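Putative deoxyribonuclease yjjV (Escherichia coli, PDB 1ZZM) probably hydrolyses ester bonds as a TatD-type member of the metallo-dependent hydrolases, with two divalent metal ions bound per subunit. Local coordinates at residues L25-Q30 and R222-A227; P15-D20 and T206-M211. One frame throughout, in Å; residues are numbered along the deposited sequence.

Interaction 1: L25-Q30 and R222-A227; sequences LQRAAQ and RPEQAA
The guanidinium of Arg27 lies flat on that of Arg222, the planes only 6° apart and the centres 3.6 Å from each other. Arg222 NE sits over the middle of the Arg27 group, 3.3 Å from Arg27 CZ, although the two side chains cross at about a right angle. Two like charges meet here, and Glu224 supplies an anion shared by both, its OE2 lying beside the stack. That oxygen takes the N-H of Arg222 NE at 2.8 Å, close to the guanidinium plane; the donor comes on the carboxylate's syn side but 28° out of its plane, and the bond is bent to 141°. With Arg27 the same oxygen makes a purely electrostatic salt bridge, 3.4 Å from NE and well out of that guanidinium's plane; a water accepts from Arg27 NE and donates to Glu224 OE2. Beneath this network Ala28 CB rests 4.2 Å from Pro223 CG, where helix 21-30 meets the residues just ahead of Ala226, and both also pack on Ile36 of strand 33-39. A leucine in place of Arg222 would probably leave Glu224 OE2 without its direct N-H partner and Arg27 without its flat neighbour. One shared carboxylate probably offsets much of the repulsion within the arginine pair.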
# COMPACT_ATOMS: atom_id res chain seq x y z
N LEU A 25 3.65 17.60 3.86
CA LEU A 25 3.19 17.02 5.11
C LEU A 25 2.17 17.92 5.78
O LEU A 25 1.23 17.42 6.41
CB LEU A 25 4.36 16.74 6.06
CG LEU A 25 5.23 15.54 5.63
CD1 LEU A 25 6.54 15.55 6.39
CD2 LEU A 25 4.49 14.25 5.94
N GLN A 26 2.32 19.25 5.68
CA GLN A 26 1.33 20.14 6.31
C GLN A 26 -0.01 20.05 5.57
O GLN A 26 -1.07 20.04 6.20
CB GLN A 26 1.79 21.61 6.33
CG GLN A 26 3.16 21.85 6.97
CD GLN A 26 3.74 23.24 6.65
OE1 GLN A 26 3.46 23.81 5.59
NE2 GLN A 26 4.56 23.77 7.56
N ARG A 27 0.02 19.97 4.24
CA ARG A 27 -1.22 19.86 3.49
C ARG A 27 -1.93 18.55 3.87
O ARG A 27 -3.15 18.52 3.97
CB ARG A 27 -0.95 19.91 1.98
CG ARG A 27 -0.43 21.26 1.49
CD ARG A 27 0.07 21.21 0.05
NE ARG A 27 -0.98 20.97 -0.95
CZ ARG A 27 -0.80 21.09 -2.27
NH1 ARG A 27 0.39 21.44 -2.75
NH2 ARG A 27 -1.83 20.92 -3.12
N ALA A 28 -1.16 17.50 4.09
CA ALA A 28 -1.71 16.20 4.48
C ALA A 28 -2.29 16.32 5.88
O ALA A 28 -3.43 15.93 6.13
CB ALA A 28 -0.61 15.11 4.47
N ALA A 29 -1.52 16.90 6.79
CA ALA A 29 -2.00 17.00 8.16
C ALA A 29 -3.28 17.82 8.29
O ALA A 29 -4.22 17.41 8.97
CB ALA A 29 -0.94 17.60 9.04
N GLN A 30 -3.32 18.99 7.66
CA GLN A 30 -4.52 19.79 7.77
C GLN A 30 -5.76 19.04 7.26
O GLN A 30 -6.87 19.34 7.69
CB GLN A 30 -4.37 21.13 7.04
CG GLN A 30 -4.04 21.04 5.57
CD GLN A 30 -4.19 22.41 4.88
OE1 GLN A 30 -4.18 23.45 5.56
NE2 GLN A 30 -4.32 22.41 3.54
N ARG A 222 -2.26 13.38 -4.35
CA ARG A 222 -1.53 13.80 -3.16
C ARG A 222 -2.15 13.08 -1.96
O ARG A 222 -3.33 12.74 -1.97
CB ARG A 222 -1.64 15.33 -2.99
CG ARG A 222 -1.11 16.12 -4.18
CD ARG A 222 -1.05 17.62 -3.82
NE ARG A 222 -0.17 17.88 -2.68
CZ ARG A 222 1.13 18.15 -2.79
NH1 ARG A 222 1.69 18.21 -3.98
NH2 ARG A 222 1.88 18.32 -1.70
N PRO A 223 -1.36 12.83 -0.90
CA PRO A 223 -1.90 12.12 0.27
C PRO A 223 -3.10 12.74 0.96
O PRO A 223 -3.91 12.01 1.53
CB PRO A 223 -0.67 11.97 1.19
CG PRO A 223 0.18 13.19 0.81
CD PRO A 223 0.05 13.22 -0.70
N GLU A 224 -3.28 14.06 0.88
CA GLU A 224 -4.45 14.66 1.52
C GLU A 224 -5.73 14.14 0.86
O GLU A 224 -6.80 14.25 1.44
CB GLU A 224 -4.42 16.21 1.45
CG GLU A 224 -4.15 16.76 0.08
CD GLU A 224 -2.68 16.92 -0.20
OE1 GLU A 224 -1.87 16.07 0.25
OE2 GLU A 224 -2.30 17.89 -0.87
N GLN A 225 -5.61 13.58 -0.34
CA GLN A 225 -6.78 13.07 -1.04
C GLN A 225 -7.33 11.85 -0.32
O GLN A 225 -8.42 11.39 -0.64
CB GLN A 225 -6.45 12.75 -2.51
CG GLN A 225 -6.21 14.01 -3.39
CD GLN A 225 -7.51 14.73 -3.68
OE1 GLN A 225 -8.18 15.21 -2.77
NE2 GLN A 225 -7.89 14.77 -4.95
N ALA A 226 -6.60 11.32 0.66
CA ALA A 226 -7.11 10.19 1.41
C ALA A 226 -8.41 10.61 2.11
O ALA A 226 -9.32 9.79 2.29
CB ALA A 226 -6.09 9.70 2.45
N ALA A 227 -8.48 11.87 2.54
CA ALA A 227 -9.68 12.39 3.23
C ALA A 227 -10.88 12.34 2.31
O ALA A 227 -12.02 12.10 2.76
CB ALA A 227 -9.45 13.84 3.71
O HOH W 1 -3.75 20.28 -0.78

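Interaction 2: P15-D20 and T206-M211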
# COMPACT_ATOMS: atom_id res chain seq x y z
N PRO A 15 8.33 12.86 -7.11
CA PRO A 15 7.75 14.19 -7.36
C PRO A 15 6.23 14.02 -7.29
O PRO A 15 5.71 12.98 -7.69
CB PRO A 15 8.19 14.50 -8.81
CG PRO A 15 9.41 13.63 -9.03
CD PRO A 15 9.05 12.35 -8.29
N PRO A 16 5.48 15.06 -6.90
CA PRO A 16 5.86 16.42 -6.51
C PRO A 16 6.29 16.61 -5.06
O PRO A 16 6.57 17.74 -4.64
CB PRO A 16 4.59 17.21 -6.83
CG PRO A 16 3.53 16.28 -6.35
CD PRO A 16 4.02 14.89 -6.87
N PHE A 17 6.38 15.53 -4.28
CA PHE A 17 6.72 15.66 -2.86
C PHE A 17 8.20 15.83 -2.54
O PHE A 17 8.58 16.45 -1.53
CB PHE A 17 6.15 14.45 -2.08
CG PHE A 17 4.81 14.02 -2.57
CD1 PHE A 17 3.70 14.85 -2.41
CD2 PHE A 17 4.66 12.83 -3.29
CE1 PHE A 17 2.46 14.50 -2.96
CE2 PHE A 17 3.43 12.47 -3.84
CZ PHE A 17 2.32 13.31 -3.68
N SER A 18 9.04 15.25 -3.40
CA SER A 18 10.47 15.29 -3.21
C SER A 18 10.91 16.74 -3.24
O SER A 18 10.61 17.45 -4.20
CB SER A 18 11.17 14.50 -4.33
OG SER A 18 12.57 14.49 -4.11
N GLY A 19 11.61 17.19 -2.19
CA GLY A 19 12.06 18.57 -2.11
C GLY A 19 11.00 19.53 -1.62
O GLY A 19 11.26 20.73 -1.48
N ASP A 20 9.79 19.03 -1.38
CA ASP A 20 8.69 19.88 -0.90
C ASP A 20 7.99 19.14 0.24
O ASP A 20 6.78 19.30 0.43
CB ASP A 20 7.68 20.15 -2.04
CG ASP A 20 6.59 21.16 -1.65
OD1 ASP A 20 6.93 22.17 -0.99
OD2 ASP A 20 5.40 20.97 -2.01
N THR A 206 -3.80 6.33 -0.91
CA THR A 206 -3.93 7.12 -2.15
C THR A 206 -3.09 6.58 -3.32
O THR A 206 -3.48 6.74 -4.49
CB THR A 206 -3.47 8.60 -2.02
OG1 THR A 206 -2.08 8.63 -1.64
CG2 THR A 206 -4.36 9.39 -1.02
N ASP A 207 -1.96 5.96 -3.02
CA ASP A 207 -0.97 5.53 -4.01
C ASP A 207 -0.44 6.81 -4.70
O ASP A 207 0.04 6.77 -5.84
CB ASP A 207 -1.51 4.54 -5.08
CG ASP A 207 -0.37 3.86 -5.87
OD1 ASP A 207 0.78 3.84 -5.39
OD2 ASP A 207 -0.60 3.31 -6.96
N ALA A 208 -0.54 7.96 -4.03
CA ALA A 208 -0.04 9.20 -4.65
C ALA A 208 1.45 9.05 -4.98
O ALA A 208 2.21 8.46 -4.22
CB ALA A 208 -0.25 10.41 -3.71
N PRO A 209 1.90 9.69 -6.07
CA PRO A 209 1.18 10.54 -7.01
C PRO A 209 0.33 9.85 -8.06
O PRO A 209 -0.28 10.52 -8.89
CB PRO A 209 2.32 11.37 -7.62
CG PRO A 209 3.35 10.34 -7.80
CD PRO A 209 3.32 9.58 -6.47
N ASP A 210 0.28 8.53 -8.07
CA ASP A 210 -0.56 7.86 -9.09
C ASP A 210 -2.01 7.73 -8.60
O ASP A 210 -2.34 8.20 -7.51
CB ASP A 210 0.02 6.49 -9.43
CG ASP A 210 1.45 6.58 -9.98
OD1 ASP A 210 1.82 7.62 -10.57
OD2 ASP A 210 2.21 5.59 -9.83
N MET A 211 -2.85 7.09 -9.43
CA MET A 211 -4.27 6.87 -9.11
C MET A 211 -5.05 8.14 -8.71
O MET A 211 -5.69 8.20 -7.66
CB MET A 211 -4.38 5.77 -8.02
CG MET A 211 -3.71 4.39 -8.43
SD MET A 211 -3.81 2.91 -7.27
CE MET A 211 -5.41 2.21 -7.73
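The Phe17 ring, from the loop 15-20, packs against Ala208 and Pro209 and makes most of the apolar contact. CB starts the side chain off toward 206-211, and with CG anti to the carbonyl carbon (chi1 -39°) the ring is carried on in that direction. Along one border of the ring CE2 comes 3.9 Å from Pro209 CD and equally near Pro209 N, which lies at the ring edge, close to its plane. CZ, the tip, ends 3.9 Å from Ala208 CB. One face of the ring carries Pro16 CD from its own loop, displaced toward the rim, and the same CD lies 4.0 Å from Pro209 CB. Pro209 is thus met by both the aromatic edge and a proline ring, while its CG comes within 3.5 Å of the carbonyl Pro15 O. Pro16 and Pro209 each follow a cis peptide bond. Behind the contact, Thr206 OG1 accepts from Ala208 N (2.9 Å, 157°) in an ST turn, and the same hydroxyl is hydrogen-bonded to Asp7 OD2, which probably helps to fix the backbone beside Asp207, a zinc ligand. Phe12 also meets the Phe17 ring, nearly parallel to it. In the TIM-barrel-type fold of this family, the contact joins two loops, each following a strand of a parallel sheet: 15-20 lies between strand 5-7 and helix 21-30, whereas the loop holding 206-211 runs from strand 202-204 to helix 226-236.

Interactions 1 and 2 are adjoining layers of one seam, their centres 11 Å apart, and they connect the same two parts of the chain, near its beginning and near its end. Pro223 CD packs 3.5 Å from Phe17 CE1, Arg222 NH1 lies 3.6 Å from Pro16 CG, and Thr206 CG2 comes 3.4 Å from Ala226 N. Interaction 2 is the nearer to the metals: it includes the zinc ligand Asp207, and the Pro209 side chain lies about 8 Å from a zinc ion and about 4 Å from the bound polyether, probably a crystallisation additive occupying a pocket. In interaction 1, the Pro223 side chain is about 12 Å from zinc.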